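Local coordinates for phage-like element PBSX protein XepA (Bacillus subtilis, PDB 6IA5) that is of unknown function, does not seem to take part in host cell lysis, and assembles as a pentamer, at residues G72-D77 with F133-S138; A191-D196 with K257-E262; A198-V203 with A248-I253. All coordinates share one frame; numbering follows the deposited sequence.

Interaction 1 lies in the N-terminal β-sandwich of an elongated all-β chain, while interactions 2 and 3 share the antiparallel sheet of its C-terminal part. The centre of interaction 1 is about 70 Å from that of interaction 2 and about 67 Å from that of interaction 3, on the opposite side of the chain's centre. Interactions 2 and 3 are about 11 Å apart, centre to centre, and meet through apolar side chains: Met-261 CE is 3.6 Å from Phe-251 CZ, and Ile-259 CG2 is 3.7 Å from Leu-201 CD2. In sequence, 198-203 and 248-253 both fall between 191-196 and 257-262. Interactions 1 and 3 both border a second subunit, and interactions 2 and 3 a third.

Interaction 1: residues G72-D77 with F133-S138; sequences GWAYAD and FVLYQS
Trp-73 and Ser-138 meet diagonally across two antiparallel strands. With chi1 at -66°, the indole CG sits beside the backbone N, and the six-membered ring swings towards the partner strand until CZ3 is 3.2 Å from Ser-138 OG. The hydroxyl's polar partner is Val-39 O, to which it is hydrogen-bonded, and the short serine side chain lies beside the broad ring.

Tyr-75 takes the other course: its CG is anti to the backbone N (chi1 -176°), and the phenol leads away from the partner strand. Its CB stays behind, 3.8 Å from Val-134 CG2. A second subunit covers this face, its Arg-117 making a cation-pi contact with Tyr-75 while its Leu-66, Leu-62 and Gly-63 pack on Trp-73, Val-134 and Tyr-136.

On the opposite face, Leu-135 bends its CD1 back over the strand gap, 3.4 Å from Trp-73 O and also against Ala-74 CB. Phe-133 directs its ring edge at Tyr-75 O, with CD1 3.5 Å from that oxygen and 3.9 Å from Ala-76 CB. Ala-74 and Ala-76 touch Tyr-123 of strand 118-125, consistent with their small size.

Two hydrogen-bonded pairs, Trp-73 with Tyr-136 and Tyr-75 with Val-134, each joined by two N-H...O bonds, fix this register. The arrangement is that of neighbouring central strands in a four-stranded antiparallel sheet, one layer of a β-sandwich.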
loop_
_atom_site.group_PDB
_atom_site.type_symbol
_atom_site.label_atom_id
_atom_site.label_comp_id
_atom_site.label_asym_id
_atom_site.label_seq_id
_atom_site.Cartn_x
_atom_site.Cartn_y
_atom_site.Cartn_z
ATOM N N GLY E 72 -5.499 -28.579 9.058
ATOM C CA GLY E 72 -6.238 -29.832 9.106
ATOM C C GLY E 72 -7.471 -29.842 8.207
ATOM O O GLY E 72 -8.049 -28.788 7.919
ATOM N N TRP E 73 -7.862 -31.054 7.780
ATOM C CA TRP E 73 -9.112 -31.289 7.072
ATOM C C TRP E 73 -9.802 -32.487 7.715
ATOM O O TRP E 73 -9.164 -33.507 7.944
ATOM C CB TRP E 73 -8.860 -31.610 5.608
ATOM C CG TRP E 73 -8.288 -30.479 4.807
ATOM C CD1 TRP E 73 -8.962 -29.633 3.975
ATOM C CD2 TRP E 73 -6.910 -30.075 4.777
ATOM N NE1 TRP E 73 -8.088 -28.741 3.406
ATOM C CE2 TRP E 73 -6.825 -28.986 3.881
ATOM C CE3 TRP E 73 -5.746 -30.545 5.395
ATOM C CZ2 TRP E 73 -5.618 -28.345 3.600
ATOM C CZ3 TRP E 73 -4.553 -29.918 5.110
ATOM C CH2 TRP E 73 -4.492 -28.834 4.221
ATOM N N ALA E 74 -11.110 -32.352 7.953
ATOM C CA ALA E 74 -11.908 -33.412 8.544
ATOM C C ALA E 74 -13.138 -33.659 7.670
ATOM O O ALA E 74 -13.771 -32.722 7.181
ATOM C CB ALA E 74 -12.324 -33.029 9.936
ATOM N N TYR E 75 -13.440 -34.945 7.470
ATOM C CA TYR E 75 -14.672 -35.337 6.815
ATOM C C TYR E 75 -15.275 -36.492 7.610
ATOM O O TYR E 75 -14.595 -37.482 7.862
ATOM C CB TYR E 75 -14.380 -35.775 5.381
ATOM C CG TYR E 75 -15.625 -36.113 4.609
ATOM C CD1 TYR E 75 -16.199 -37.377 4.669
ATOM C CD2 TYR E 75 -16.255 -35.144 3.849
ATOM C CE1 TYR E 75 -17.359 -37.666 3.961
ATOM C CE2 TYR E 75 -17.406 -35.411 3.122
ATOM C CZ TYR E 75 -17.960 -36.678 3.185
ATOM O OH TYR E 75 -19.096 -36.912 2.454
ATOM N N ALA E 76 -16.544 -36.353 8.002
ATOM C CA ALA E 76 -17.271 -37.394 8.719
ATOM C C ALA E 76 -18.747 -37.352 8.328
ATOM O O ALA E 76 -19.270 -36.302 7.940
ATOM C CB ALA E 76 -17.111 -37.212 10.224
ATOM N N ASP E 77 -19.423 -38.499 8.476
ATOM C CA ASP E 77 -20.821 -38.591 8.087
ATOM C C ASP E 77 -21.722 -38.035 9.192
ATOM O O ASP E 77 -22.917 -37.884 8.978
ATOM C CB ASP E 77 -21.192 -39.995 7.612
ATOM C CG ASP E 77 -21.276 -40.989 8.751
ATOM O OD1 ASP E 77 -20.371 -40.988 9.613
ATOM O OD2 ASP E 77 -22.255 -41.748 8.763
ATOM N N PHE E 133 -15.159 -41.555 8.589
ATOM C CA PHE E 133 -14.348 -40.471 9.142
ATOM C C PHE E 133 -12.927 -40.512 8.578
ATOM O O PHE E 133 -12.298 -41.559 8.595
ATOM C CB PHE E 133 -14.278 -40.609 10.665
ATOM C CG PHE E 133 -13.452 -39.596 11.429
ATOM C CD1 PHE E 133 -13.494 -38.237 11.120
ATOM C CD2 PHE E 133 -12.654 -40.005 12.494
ATOM C CE1 PHE E 133 -12.736 -37.329 11.851
ATOM C CE2 PHE E 133 -11.902 -39.091 13.220
ATOM C CZ PHE E 133 -11.950 -37.752 12.901
ATOM N N VAL E 134 -12.418 -39.363 8.102
ATOM C CA VAL E 134 -11.001 -39.200 7.773
ATOM C C VAL E 134 -10.538 -37.852 8.318
ATOM O O VAL E 134 -11.292 -36.869 8.295
ATOM C CB VAL E 134 -10.688 -39.289 6.266
ATOM C CG1 VAL E 134 -10.919 -40.675 5.685
ATOM C CG2 VAL E 134 -11.443 -38.241 5.455
ATOM N N LEU E 135 -9.285 -37.824 8.782
ATOM C CA LEU E 135 -8.676 -36.617 9.310
ATOM C C LEU E 135 -7.274 -36.487 8.727
ATOM O O LEU E 135 -6.465 -37.393 8.891
ATOM C CB LEU E 135 -8.643 -36.738 10.837
ATOM C CG LEU E 135 -8.061 -35.538 11.588
ATOM C CD1 LEU E 135 -8.791 -34.242 11.246
ATOM C CD2 LEU E 135 -8.120 -35.799 13.094
ATOM N N TYR E 136 -7.007 -35.372 8.024
ATOM C CA TYR E 136 -5.736 -35.119 7.343
ATOM C C TYR E 136 -5.013 -33.942 7.985
ATOM O O TYR E 136 -5.650 -32.971 8.412
ATOM C CB TYR E 136 -5.957 -34.802 5.853
ATOM C CG TYR E 136 -6.179 -36.030 5.002
ATOM C CD1 TYR E 136 -7.420 -36.658 4.946
ATOM C CD2 TYR E 136 -5.132 -36.605 4.301
ATOM C CE1 TYR E 136 -7.624 -37.795 4.170
ATOM C CE2 TYR E 136 -5.312 -37.740 3.515
ATOM C CZ TYR E 136 -6.555 -38.343 3.474
ATOM O OH TYR E 136 -6.717 -39.450 2.699
ATOM N N GLN E 137 -3.678 -34.021 7.978
ATOM C CA GLN E 137 -2.842 -33.000 8.586
ATOM C C GLN E 137 -1.707 -32.616 7.634
ATOM O O GLN E 137 -0.980 -33.493 7.167
ATOM C CB GLN E 137 -2.266 -33.533 9.892
ATOM C CG GLN E 137 -1.421 -32.507 10.652
ATOM C CD GLN E 137 -1.001 -33.068 11.989
ATOM O OE1 GLN E 137 -0.066 -33.883 12.075
ATOM N NE2 GLN E 137 -1.706 -32.663 13.044
ATOM N N SER E 138 -1.578 -31.302 7.364
ATOM C CA SER E 138 -0.446 -30.753 6.625
ATOM C C SER E 138 0.375 -29.880 7.573
ATOM O O SER E 138 -0.184 -29.235 8.460
ATOM C CB SER E 138 -0.883 -29.945 5.421
ATOM O OG SER E 138 -1.534 -30.764 4.456
#

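Interaction 2: residues A191-D196 with K257-E262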
loop_
_atom_site.group_PDB
_atom_site.type_symbol
_atom_site.label_atom_id
_atom_site.label_comp_id
_atom_site.label_asym_id
_atom_site.label_seq_id
_atom_site.Cartn_x
_atom_site.Cartn_y
_atom_site.Cartn_z
ATOM N N ALA E 191 6.806 31.956 28.131
ATOM C CA ALA E 191 7.259 31.078 27.068
ATOM C C ALA E 191 6.554 31.420 25.746
ATOM O O ALA E 191 5.396 31.843 25.734
ATOM C CB ALA E 191 7.022 29.642 27.466
ATOM N N ALA E 192 7.270 31.201 24.636
ATOM C CA ALA E 192 6.822 31.499 23.287
ATOM C C ALA E 192 6.295 30.229 22.637
ATOM O O ALA E 192 7.012 29.241 22.523
ATOM C CB ALA E 192 7.955 32.081 22.480
ATOM N N LEU E 193 5.031 30.264 22.205
ATOM C CA LEU E 193 4.430 29.140 21.503
ATOM C C LEU E 193 5.049 29.035 20.113
ATOM O O LEU E 193 5.045 30.010 19.368
ATOM C CB LEU E 193 2.914 29.367 21.402
ATOM C CG LEU E 193 2.133 28.279 20.673
ATOM C CD1 LEU E 193 0.855 27.958 21.424
ATOM C CD2 LEU E 193 1.777 28.736 19.272
ATOM N N PRO E 194 5.563 27.847 19.712
ATOM C CA PRO E 194 5.974 27.615 18.321
ATOM C C PRO E 194 4.738 27.224 17.514
ATOM O O PRO E 194 4.074 26.244 17.835
ATOM C CB PRO E 194 6.971 26.439 18.392
ATOM C CG PRO E 194 6.902 25.927 19.842
ATOM C CD PRO E 194 5.785 26.667 20.566
ATOM N N VAL E 195 4.438 28.004 16.476
ATOM C CA VAL E 195 3.187 27.867 15.749
ATOM C C VAL E 195 3.082 26.519 15.022
ATOM O O VAL E 195 2.014 25.907 15.031
ATOM C CB VAL E 195 2.936 29.085 14.840
ATOM C CG1 VAL E 195 1.739 28.867 13.924
ATOM C CG2 VAL E 195 2.738 30.343 15.679
ATOM N N ASP E 196 4.157 26.089 14.345
ATOM C CA ASP E 196 4.351 24.709 13.899
ATOM C C ASP E 196 3.062 24.046 13.411
ATOM O O ASP E 196 2.575 23.069 14.004
ATOM C CB ASP E 196 4.866 23.816 15.037
ATOM N N LYS E 257 5.420 32.698 13.363
ATOM C CA LYS E 257 6.372 31.691 13.796
ATOM C C LYS E 257 6.160 31.388 15.279
ATOM O O LYS E 257 6.231 30.236 15.691
ATOM C CB LYS E 257 7.810 32.171 13.538
ATOM C CG LYS E 257 8.200 32.372 12.081
ATOM C CD LYS E 257 8.762 31.114 11.433
ATOM C CE LYS E 257 9.836 31.346 10.391
ATOM N NZ LYS E 257 9.603 32.628 9.693
ATOM N N GLU E 258 5.898 32.426 16.081
ATOM C CA GLU E 258 5.710 32.234 17.509
ATOM C C GLU E 258 4.632 33.175 18.029
ATOM O O GLU E 258 4.415 34.249 17.460
ATOM C CB GLU E 258 6.987 32.569 18.282
ATOM C CG GLU E 258 8.162 31.707 17.882
ATOM C CD GLU E 258 9.424 32.017 18.659
ATOM O OE1 GLU E 258 10.049 33.061 18.392
ATOM O OE2 GLU E 258 9.753 31.227 19.547
ATOM N N ILE E 259 4.024 32.780 19.152
ATOM C CA ILE E 259 3.035 33.611 19.830
ATOM C C ILE E 259 3.493 33.806 21.270
ATOM O O ILE E 259 3.886 32.853 21.945
ATOM C CB ILE E 259 1.623 32.976 19.755
ATOM C CG1 ILE E 259 1.147 32.755 18.311
ATOM C CG2 ILE E 259 0.624 33.782 20.584
ATOM C CD1 ILE E 259 1.064 34.010 17.471
ATOM N N ILE E 260 3.449 35.054 21.726
ATOM C CA ILE E 260 3.861 35.376 23.081
ATOM C C ILE E 260 2.707 36.127 23.748
ATOM O O ILE E 260 2.121 37.041 23.158
ATOM C CB ILE E 260 5.151 36.217 23.044
ATOM C CG1 ILE E 260 6.337 35.384 22.540
ATOM C CG2 ILE E 260 5.432 36.816 24.407
ATOM C CD1 ILE E 260 7.563 36.200 22.171
ATOM N N MET E 261 2.396 35.721 24.982
ATOM C CA MET E 261 1.400 36.394 25.797
ATOM C C MET E 261 2.126 37.014 26.981
ATOM O O MET E 261 2.354 36.342 27.984
ATOM C CB MET E 261 0.382 35.365 26.300
ATOM C CG MET E 261 -0.385 34.696 25.155
ATOM S SD MET E 261 -1.648 35.851 24.580
ATOM C CE MET E 261 -1.458 35.715 22.797
ATOM N N GLU E 262 2.489 38.293 26.854
ATOM C CA GLU E 262 3.384 38.920 27.807
ATOM C C GLU E 262 2.581 39.509 28.965
ATOM O O GLU E 262 1.627 40.273 28.761
ATOM C CB GLU E 262 4.209 40.006 27.106
ATOM C CG GLU E 262 4.965 40.917 28.055
ATOM C CD GLU E 262 5.888 41.927 27.382
ATOM O OE1 GLU E 262 5.775 42.130 26.161
ATOM O OE2 GLU E 262 6.748 42.492 28.060
HETATM O O HOH W 1 4.160 34.261 26.615
#
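Leu-193 and Ile-259 stand side by side and point the same way, their CB atoms 4.2 Å apart. Leu-193 holds CG anti to the backbone N (chi1 179°), which brings its CD2 alongside Ile-259 CG1, while Ile-259 places CG1 beside its own N. This turns CG1 towards Val-195, whose CG2 lies 3.9 Å away. Three branched aliphatic side chains thus form one greasy patch, extended by Phe-176 and Phe-178 beside Leu-193.

Beyond the strand pair, Ala-192 CB rests 3.7 Å from Ile-260 CG1 and also meets the carboxylate end of Glu-258. The glutamate runs extended beyond CG to get there, its CB passing close to Leu-193 O. The small size of a methyl group is consistent with its having both neighbours. Pro-194 stands opposite Glu-258 in a non-hydrogen-bonded pair, a position where proline's missing N-H costs no bond to this partner.

The backbones are joined reciprocally at Leu-193 and Ile-259; the bond from Leu-193 N to Ile-259 O measures 2.8 Å, with its donor in the carbonyl plane. Further on, Val-195 N reaches Lys-257 O at 3.0 Å from 40° above that carbonyl's plane, as the chain leaves the regular strand. Lys-257 and Glu-258 form a classic β bulge opposite Lys-219. Past the other end, a water accepts from Met-261 N at 2.8 Å and lies 2.9 Å from Ala-191 O, bridging the two.

The chemistry is therefore divided: apolar contacts, aliphatic and aromatic, bury the face of Leu-193 and Ile-259, three backbone hydrogen bonds and a water tie a short strand to a long one, and Lys-257 sends its ammonium to Asp-177 of a third subunit.

Interaction 3: residues A198-V203 with A248-I253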
loop_
_atom_site.group_PDB
_atom_site.type_symbol
_atom_site.label_atom_id
_atom_site.label_comp_id
_atom_site.label_asym_id
_atom_site.label_seq_id
_atom_site.Cartn_x
_atom_site.Cartn_y
_atom_site.Cartn_z
ATOM N N ALA E 198 -0.091 25.018 13.414
ATOM C CA ALA E 198 -1.387 25.460 13.920
ATOM C C ALA E 198 -1.862 26.699 13.160
ATOM O O ALA E 198 -1.050 27.491 12.685
ATOM C CB ALA E 198 -1.346 25.694 15.415
ATOM N N ALA E 199 -3.190 26.850 13.045
ATOM C CA ALA E 199 -3.808 28.004 12.405
ATOM C C ALA E 199 -4.617 28.826 13.424
ATOM O O ALA E 199 -4.885 30.004 13.199
ATOM C CB ALA E 199 -4.704 27.524 11.286
ATOM N N HIS E 200 -5.024 28.194 14.527
ATOM C CA HIS E 200 -5.952 28.791 15.469
ATOM C C HIS E 200 -5.440 28.567 16.892
ATOM O O HIS E 200 -4.868 27.524 17.185
ATOM C CB HIS E 200 -7.371 28.243 15.227
ATOM C CG HIS E 200 -8.413 28.937 16.041
ATOM N ND1 HIS E 200 -8.967 30.165 15.654
ATOM C CD2 HIS E 200 -8.995 28.608 17.221
ATOM C CE1 HIS E 200 -9.851 30.547 16.551
ATOM N NE2 HIS E 200 -9.884 29.608 17.536
ATOM N N LEU E 201 -5.654 29.547 17.773
ATOM C CA LEU E 201 -5.207 29.442 19.153
ATOM C C LEU E 201 -6.279 30.013 20.072
ATOM O O LEU E 201 -6.811 31.098 19.824
ATOM C CB LEU E 201 -3.890 30.222 19.294
ATOM C CG LEU E 201 -3.379 30.445 20.718
ATOM C CD1 LEU E 201 -2.871 29.144 21.352
ATOM C CD2 LEU E 201 -2.325 31.551 20.733
ATOM N N LEU E 202 -6.601 29.264 21.135
ATOM C CA LEU E 202 -7.477 29.758 22.191
ATOM C C LEU E 202 -6.640 29.898 23.462
ATOM O O LEU E 202 -5.990 28.937 23.861
ATOM C CB LEU E 202 -8.639 28.779 22.399
ATOM C CG LEU E 202 -9.645 29.245 23.456
ATOM C CD1 LEU E 202 -10.445 30.439 22.957
ATOM C CD2 LEU E 202 -10.568 28.127 23.897
ATOM N N VAL E 203 -6.637 31.096 24.054
ATOM C CA VAL E 203 -5.800 31.400 25.208
ATOM C C VAL E 203 -6.699 31.748 26.389
ATOM O O VAL E 203 -7.526 32.653 26.284
ATOM C CB VAL E 203 -4.832 32.572 24.957
ATOM C CG1 VAL E 203 -4.023 32.898 26.217
ATOM C CG2 VAL E 203 -3.886 32.338 23.796
ATOM N N ALA E 248 -11.168 34.024 27.903
ATOM C CA ALA E 248 -10.433 33.323 26.868
ATOM C C ALA E 248 -10.505 34.139 25.578
ATOM O O ALA E 248 -11.541 34.723 25.268
ATOM C CB ALA E 248 -10.991 31.934 26.671
ATOM N N TRP E 249 -9.407 34.109 24.823
ATOM C CA TRP E 249 -9.216 34.915 23.632
ATOM C C TRP E 249 -8.841 33.987 22.484
ATOM O O TRP E 249 -7.946 33.162 22.645
ATOM C CB TRP E 249 -8.113 35.940 23.890
ATOM C CG TRP E 249 -8.477 36.988 24.900
ATOM C CD1 TRP E 249 -8.354 36.926 26.267
ATOM C CD2 TRP E 249 -9.027 38.285 24.598
ATOM N NE1 TRP E 249 -8.789 38.100 26.830
ATOM C CE2 TRP E 249 -9.204 38.953 25.833
ATOM C CE3 TRP E 249 -9.371 38.943 23.408
ATOM C CZ2 TRP E 249 -9.700 40.256 25.899
ATOM C CZ3 TRP E 249 -9.872 40.223 23.478
ATOM C CH2 TRP E 249 -10.031 40.870 24.713
ATOM N N ALA E 250 -9.514 34.158 21.337
ATOM C CA ALA E 250 -9.291 33.359 20.147
ATOM C C ALA E 250 -8.435 34.144 19.158
ATOM O O ALA E 250 -8.725 35.308 18.893
ATOM C CB ALA E 250 -10.620 32.953 19.540
ATOM N N PHE E 251 -7.400 33.486 18.600
ATOM C CA PHE E 251 -6.493 34.136 17.660
ATOM C C PHE E 251 -6.360 33.305 16.389
ATOM O O PHE E 251 -6.309 32.076 16.437
ATOM C CB PHE E 251 -5.079 34.245 18.237
ATOM C CG PHE E 251 -4.983 35.048 19.506
ATOM C CD1 PHE E 251 -5.244 34.474 20.742
ATOM C CD2 PHE E 251 -4.652 36.397 19.454
ATOM C CE1 PHE E 251 -5.159 35.226 21.906
ATOM C CE2 PHE E 251 -4.580 37.152 20.615
ATOM C CZ PHE E 251 -4.824 36.563 21.833
ATOM N N ASP E 252 -6.273 34.006 15.263
ATOM C CA ASP E 252 -5.860 33.436 13.996
ATOM C C ASP E 252 -4.345 33.592 13.904
ATOM O O ASP E 252 -3.851 34.714 13.843
ATOM C CB ASP E 252 -6.571 34.143 12.836
ATOM C CG ASP E 252 -6.077 33.760 11.442
ATOM O OD1 ASP E 252 -5.333 32.737 11.307
ATOM O OD2 ASP E 252 -6.455 34.473 10.484
ATOM N N ILE E 253 -3.612 32.469 13.882
ATOM C CA ILE E 253 -2.163 32.577 14.018
ATOM C C ILE E 253 -1.438 32.101 12.757
ATOM O O ILE E 253 -0.205 31.980 12.779
ATOM C CB ILE E 253 -1.678 31.842 15.288
ATOM C CG1 ILE E 253 -2.008 30.345 15.258
ATOM C CG2 ILE E 253 -2.209 32.537 16.545
ATOM C CD1 ILE E 253 -1.360 29.572 16.388
#
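Leu-201 O receives the N-H of Phe-251 at 2.7 Å, the shortest bond between the two strands and one in which the donor lies almost in line with the carbonyl. Leu-201 N returns the bond to Phe-251 O. Val-203 and Trp-249 form a second reciprocal pair, and Ile-253 N extends the ladder to Ala-199 O at 2.9 Å, coming from 47° above that carbonyl's plane. Here strand 247-252 ends and strand 200-207 begins, and Ala-199 with His-200 makes a classic β bulge facing Val-278.

On the face of Leu-201, Val-203 and Phe-251, Leu-201 and Phe-251 lie side by side, while the Val-203 and Phe-251 side chains cross at a slant, Val-203 CG2 3.7 Å from Phe-251 CE1. Phe-251 keeps CG beside its backbone N (chi1 -61°), which brings the CD1-CE1 side of the ring to Val-203; Phe-216 meets the same ring edge-to-face. Ile-253 sets CG1 between its N and carbonyl carbon (chi1 61°), against Ala-199, and the extended chain then carries CD1 to Leu-201 CB at 3.9 Å and to Ala-198 CB. Apolar side chains suit this side, where their contacts involve no polar side-chain group.

The other face carries His-200, whose CE1 is 3.9 Å from Ala-250 CB; the short alanine is consistent with the imidazole lying beside it. Leu-202 sends CD1 towards Trp-249 O and Ala-248 CB.

Five backbone bonds thus satisfy the inward-pointing main-chain groups beside a hydrophobic core. The face of His-200 and Leu-202 is mixed: part packs on Lys-254 and Gly-255 of a second subunit, while Asp-252 is exposed and salt-bridged to Lys-254 of its own chain.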